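Long-range contacts in CDP-glucose 4,6-dehydratase (Salmonella enterica subsp. enterica serovar Typhi, PDB 1WVG), which catalyses the NAD(+)-dependent conversion of CDP-D-glucose to CDP-4-dehydro-6-deoxy-D-glucose and water, a step in the synthesis of CDP-3,6-dideoxy-D-mannose for the lipopolysaccharide O-antigen: residues V191-V196 / P231-L236; N123-V128 / R248-G253. All blocks are in the same frame, centred on the assembly; numbering follows the deposited sequence.

Interaction 1: V191-V196 / P231-L236; sequences VRAGNV and PWQHVL. With CXY (cytidine-5'-diphospho-beta-D-xylose), chain D.
A short parallel strand pairing forms part of the wall of the CDP-sugar pocket: Asn195 and Val196, at the far end of strand 187-197, run beside Trp232 and Gln233. Asn195 uses both of its backbone polar atoms here. Its N donates to Pro231 O at 3.1 Å, and its O receives Gln233 N at 2.9 Å. One residue earlier the chain breaks its regular strand geometry at Gly194, and a side chain takes over the bonding: the amide oxygen OE1 of Gln233 accepts from Gly194 N at 2.8 Å. The Gln233 side chain is extended beyond CG, carrying the amide back alongside Gly194, while CG itself sits between the backbone N and carbonyl carbon (chi1 69°). On the sheet face of Val196, CB of that residue packs against Val235 CB at 4.0 Å. On the face of Asn195 and Trp232 the pairing reaches the ligand. Asn195 ND2 gives a nearly straight bond (164° at the hydrogen) to O1B of the CDP-xylose, 2.8 Å away, with CB resting obliquely 3.9 Å from Trp232 CE3. Trp232 CH2 lies 3.9 Å from C5D of the CDP-xylose ribose, at the edge of the indole, whose NE1 is tied to Lys270 O. The result is a nucleotide sugar held in the cleft beside the carboxyl ends of the Rossmann strands, as in the extended short-chain dehydrogenases/reductases.

Interaction 2: N123-V128 / R248-G253; sequences NIKAVV and RLYTEG
Apolar contact comes first: Ala126 and Leu249 meet through their beta carbons, CB to CB at 3.6 Å, where the last turn of helix 236-251 lies against the beginning of strand 126-130. Leu249 then reaches along the strand. Its CG stands anti to the carbonyl carbon (chi1 -76°), and the CD1 branch arrives 4.1 Å from Val128 CG2 while also lying 3.6 Å from Val127 O. The same leucine touches Ala189 of strand 187-197, so its side chain spans two neighbouring strands. This is the layered alpha/beta packing of a Rossmann fold, with a helix laid on one face of the parallel sheet; Val127, whose side chain turns away from the helix, packs against Leu115 and Val118 of helix 100-121.

The aromatic contact lies nearer the surface. Lys125 CB sits over one face of the Tyr250 ring, offset toward its CE1 rim, in a CH-pi contact 4.1 Å from the centroid and 20° off the normal. Beyond CB the lysine chain bends repeatedly and curls back on its own segment, where NZ donates to Asn123 O at 2.8 Å, from above the carbonyl plane. Phe6 meets the tyrosine ring edge-to-face, and Lys10 adds a cation-pi contact.

On the polar side, a water lies between Lys125 O and Leu249 O, close enough to bond to either. Within the helical segment, Arg248 NH1 forms a salt bridge with Glu252 OE2 at 3.0 Å, and Glu252 N bonds to Arg248 O across the helix end.

In the fold
The two interactions lie about 22 Å apart, centre to centre, on the same parallel sheet, where strands 126-130 and 187-197 are neighbours. Along the chain the order is 123-128, 191-196, 231-236, 248-253, so interaction 2 brackets interaction 1. Strand 232-234 leads directly into helix 236-251, which begins at interaction 1 and ends at interaction 2. The contacts also touch directly, Val191 CG2 lying 3.6 Å from Val128 CG1. Interaction 1 is close to the chain's centre, beside the CDP-xylose, whereas interaction 2 is more peripheral. One helix and two adjacent strands thus connect the CDP-sugar pocket with the outer part of the Rossmann core.

Interaction 1: V191-V196 / P231-L236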
# COMPACT_ATOMS: atom_id res chain seq x y z
N VAL A 191 18.11 -13.96 -0.90
CA VAL A 191 17.30 -15.00 -1.45
C VAL A 191 16.38 -15.55 -0.39
O VAL A 191 16.81 -15.82 0.73
CB VAL A 191 18.19 -16.05 -2.10
CG1 VAL A 191 18.88 -15.39 -3.28
CG2 VAL A 191 19.23 -16.40 -1.07
N ARG A 192 15.11 -15.65 -0.75
CA ARG A 192 14.08 -16.08 0.16
C ARG A 192 13.47 -17.34 -0.32
O ARG A 192 12.66 -17.31 -1.28
CB ARG A 192 13.00 -15.00 0.30
CG ARG A 192 13.63 -13.64 0.45
CD ARG A 192 12.74 -12.50 0.04
NE ARG A 192 13.54 -11.29 0.16
CZ ARG A 192 13.18 -10.09 -0.26
NH1 ARG A 192 11.98 -9.89 -0.82
NH2 ARG A 192 14.06 -9.07 -0.12
N ALA A 193 13.82 -18.44 0.35
CA ALA A 193 13.25 -19.71 -0.10
C ALA A 193 11.98 -20.07 0.63
O ALA A 193 11.59 -19.36 1.54
CB ALA A 193 14.24 -20.83 0.05
N GLY A 194 11.36 -21.16 0.18
CA GLY A 194 10.15 -21.68 0.80
C GLY A 194 10.54 -22.59 1.99
O GLY A 194 11.51 -22.33 2.71
N ASN A 195 9.74 -23.64 2.21
CA ASN A 195 9.98 -24.62 3.25
C ASN A 195 10.64 -25.80 2.57
O ASN A 195 9.95 -26.49 1.83
CB ASN A 195 8.68 -25.08 3.91
CG ASN A 195 8.32 -24.15 5.05
OD1 ASN A 195 8.30 -22.93 4.86
ND2 ASN A 195 8.00 -24.69 6.22
N VAL A 196 11.96 -25.97 2.77
CA VAL A 196 12.72 -27.05 2.15
C VAL A 196 12.53 -28.34 2.90
O VAL A 196 12.64 -28.39 4.12
CB VAL A 196 14.25 -26.84 2.09
CG1 VAL A 196 14.59 -25.83 1.02
CG2 VAL A 196 14.81 -26.38 3.43
N PRO A 231 5.24 -23.06 1.69
CA PRO A 231 5.66 -23.21 0.31
C PRO A 231 6.58 -24.41 0.19
O PRO A 231 7.76 -24.26 -0.10
CB PRO A 231 6.44 -21.92 -0.07
CG PRO A 231 6.46 -21.02 1.16
CD PRO A 231 5.79 -21.81 2.30
N TRP A 232 6.03 -25.61 0.40
CA TRP A 232 6.84 -26.83 0.35
C TRP A 232 7.67 -27.10 -0.89
O TRP A 232 7.16 -27.11 -2.02
CB TRP A 232 5.98 -28.07 0.61
CG TRP A 232 4.88 -27.83 1.61
CD1 TRP A 232 3.56 -27.61 1.34
CD2 TRP A 232 5.00 -27.81 3.04
NE1 TRP A 232 2.84 -27.46 2.50
CE2 TRP A 232 3.69 -27.58 3.57
CE3 TRP A 232 6.08 -27.97 3.91
CZ2 TRP A 232 3.43 -27.50 4.94
CZ3 TRP A 232 5.80 -27.86 5.28
CH2 TRP A 232 4.51 -27.65 5.79
N GLN A 233 8.96 -27.41 -0.70
CA GLN A 233 9.75 -27.71 -1.86
C GLN A 233 11.01 -28.51 -1.58
O GLN A 233 11.72 -28.30 -0.61
CB GLN A 233 10.15 -26.39 -2.56
CG GLN A 233 11.16 -25.61 -1.70
CD GLN A 233 11.55 -24.23 -2.23
OE1 GLN A 233 12.03 -23.39 -1.46
NE2 GLN A 233 11.39 -24.01 -3.53
N HIS A 234 11.32 -29.38 -2.51
CA HIS A 234 12.55 -30.14 -2.41
C HIS A 234 13.70 -29.19 -2.17
O HIS A 234 13.86 -28.16 -2.84
CB HIS A 234 12.85 -30.94 -3.71
CG HIS A 234 13.88 -32.02 -3.46
ND1 HIS A 234 15.22 -31.71 -3.33
CD2 HIS A 234 13.73 -33.35 -3.23
CE1 HIS A 234 15.86 -32.84 -3.06
NE2 HIS A 234 14.99 -33.85 -3.00
N VAL A 235 14.54 -29.56 -1.23
CA VAL A 235 15.69 -28.78 -0.85
C VAL A 235 16.52 -28.34 -2.05
O VAL A 235 17.12 -27.28 -2.03
CB VAL A 235 16.52 -29.54 0.23
CG1 VAL A 235 17.04 -30.88 -0.29
CG2 VAL A 235 17.65 -28.69 0.81
N LEU A 236 16.59 -29.16 -3.09
CA LEU A 236 17.41 -28.82 -4.27
C LEU A 236 16.86 -27.66 -5.10
O LEU A 236 17.59 -27.00 -5.85
CB LEU A 236 17.71 -30.02 -5.20
CG LEU A 236 18.52 -31.13 -4.52
CD1 LEU A 236 18.68 -32.31 -5.46
CD2 LEU A 236 19.90 -30.55 -4.20
O1B CXY D . 7.66 -23.24 8.64
PB CXY D . 8.70 -23.63 9.67
O2B CXY D . 8.36 -23.20 11.08
O1' CXY D . 10.16 -23.01 9.24
O3A CXY D . 8.68 -25.15 9.40
PA CXY D . 8.13 -26.42 10.29
O1A CXY D . 8.48 -27.62 9.50
O2A CXY D . 8.71 -26.40 11.65
O5D CXY D . 6.57 -26.11 10.37
C5D CXY D . 5.78 -26.35 9.20
C4D CXY D . 4.33 -26.36 9.60
O4D CXY D . 4.00 -27.70 10.05
C3D CXY D . 3.88 -25.39 10.69
O3D CXY D . 2.52 -24.84 10.54
C2D CXY D . 4.00 -26.33 11.90
O2D CXY D . 3.19 -25.83 12.96
C1D CXY D . 3.41 -27.60 11.31
N1 CXY D . 3.74 -28.81 12.06
C6 CXY D . 5.06 -29.20 12.21
C5 CXY D . 5.41 -30.28 12.86
C4 CXY D . 4.44 -31.12 13.47
N3 CXY D . 3.12 -30.69 13.28
C2 CXY D . 2.71 -29.55 12.60
N4 CXY D . 4.67 -32.14 14.12
O2 CXY D . 1.52 -29.22 12.49
C1' CXY D . 10.88 -23.84 8.34
C2' CXY D . 12.32 -23.75 8.76
C3' CXY D . 12.73 -22.30 8.63
C4' CXY D . 12.55 -21.83 7.18
C5' CXY D . 11.11 -22.06 6.74
O2' CXY D . 12.51 -24.15 10.13
O3' CXY D . 14.13 -22.16 8.94
O4' CXY D . 12.91 -20.45 7.07
O5' CXY D . 10.73 -23.42 6.95

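Interaction 2: N123-V128 / R248-G253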
# COMPACT_ATOMS: atom_id res chain seq x y z
N ASN A 123 37.52 -8.28 -3.36
CA ASN A 123 37.69 -9.23 -4.45
C ASN A 123 36.68 -10.31 -4.47
O ASN A 123 36.91 -11.35 -5.06
CB ASN A 123 39.08 -9.84 -4.48
CG ASN A 123 39.89 -8.78 -5.17
OD1 ASN A 123 39.62 -8.44 -6.33
ND2 ASN A 123 40.76 -8.14 -4.41
N ILE A 124 35.59 -10.06 -3.77
CA ILE A 124 34.52 -11.01 -3.73
C ILE A 124 33.57 -10.53 -4.80
O ILE A 124 33.14 -9.39 -4.87
CB ILE A 124 33.87 -11.09 -2.34
CG1 ILE A 124 34.84 -11.80 -1.40
CG2 ILE A 124 32.51 -11.81 -2.40
CD1 ILE A 124 34.74 -11.37 0.06
N LYS A 125 33.24 -11.40 -5.69
CA LYS A 125 32.36 -10.95 -6.74
C LYS A 125 30.86 -11.11 -6.49
O LYS A 125 30.08 -10.26 -6.92
CB LYS A 125 32.71 -11.66 -8.04
CG LYS A 125 33.78 -10.94 -8.83
CD LYS A 125 35.08 -10.78 -8.04
CE LYS A 125 36.21 -11.56 -8.66
NZ LYS A 125 37.15 -12.20 -7.69
N ALA A 126 30.46 -12.22 -5.87
CA ALA A 126 29.05 -12.47 -5.69
C ALA A 126 28.79 -12.89 -4.28
O ALA A 126 29.54 -13.68 -3.74
CB ALA A 126 28.62 -13.58 -6.62
N VAL A 127 27.76 -12.31 -3.69
CA VAL A 127 27.35 -12.63 -2.35
C VAL A 127 25.88 -12.98 -2.39
O VAL A 127 25.04 -12.20 -2.85
CB VAL A 127 27.63 -11.53 -1.34
CG1 VAL A 127 27.24 -12.02 0.05
CG2 VAL A 127 29.09 -11.12 -1.37
N VAL A 128 25.58 -14.19 -1.94
CA VAL A 128 24.23 -14.71 -1.87
C VAL A 128 23.81 -14.85 -0.42
O VAL A 128 24.20 -15.79 0.27
CB VAL A 128 24.03 -16.02 -2.62
CG1 VAL A 128 22.57 -16.44 -2.51
CG2 VAL A 128 24.42 -15.83 -4.09
N ARG A 248 24.88 -15.34 -12.25
CA ARG A 248 24.48 -14.04 -12.77
C ARG A 248 25.15 -12.89 -12.06
O ARG A 248 25.60 -11.95 -12.69
CB ARG A 248 22.98 -13.88 -12.70
CG ARG A 248 22.41 -15.01 -13.52
CD ARG A 248 22.58 -14.75 -15.01
NE ARG A 248 21.27 -14.64 -15.62
CZ ARG A 248 20.93 -13.87 -16.65
NH1 ARG A 248 21.82 -13.09 -17.28
NH2 ARG A 248 19.65 -13.89 -17.04
N LEU A 249 25.25 -12.98 -10.75
CA LEU A 249 25.90 -11.91 -9.99
C LEU A 249 27.37 -11.83 -10.35
O LEU A 249 27.99 -10.78 -10.29
CB LEU A 249 25.83 -12.09 -8.44
CG LEU A 249 24.48 -11.76 -7.81
CD1 LEU A 249 24.39 -12.39 -6.41
CD2 LEU A 249 24.31 -10.24 -7.73
N TYR A 250 27.92 -12.99 -10.69
CA TYR A 250 29.33 -13.06 -11.03
C TYR A 250 29.69 -12.12 -12.16
O TYR A 250 30.67 -11.36 -12.11
CB TYR A 250 29.77 -14.48 -11.38
CG TYR A 250 31.22 -14.64 -11.04
CD1 TYR A 250 31.60 -15.12 -9.79
CD2 TYR A 250 32.22 -14.31 -11.97
CE1 TYR A 250 32.95 -15.28 -9.46
CE2 TYR A 250 33.57 -14.46 -11.65
CZ TYR A 250 33.94 -14.95 -10.39
OH TYR A 250 35.27 -15.10 -10.04
N THR A 251 28.87 -12.19 -13.19
CA THR A 251 29.11 -11.34 -14.31
C THR A 251 28.30 -10.01 -14.42
O THR A 251 28.81 -9.05 -15.00
CB THR A 251 29.17 -12.23 -15.53
OG1 THR A 251 28.04 -13.08 -15.47
CG2 THR A 251 30.47 -13.01 -15.35
N GLU A 252 27.07 -9.95 -13.84
CA GLU A 252 26.17 -8.77 -13.83
C GLU A 252 25.68 -8.41 -12.44
O GLU A 252 24.48 -8.41 -12.11
CB GLU A 252 24.98 -8.91 -14.78
CG GLU A 252 25.37 -9.61 -16.09
CD GLU A 252 24.20 -9.88 -16.99
OE1 GLU A 252 23.40 -9.03 -17.34
OE2 GLU A 252 24.10 -11.14 -17.32
N GLY A 253 26.66 -8.14 -11.62
CA GLY A 253 26.44 -7.81 -10.24
C GLY A 253 25.39 -6.76 -10.08
O GLY A 253 24.37 -7.00 -9.46
O HOH W 1 29.65 -9.15 -9.39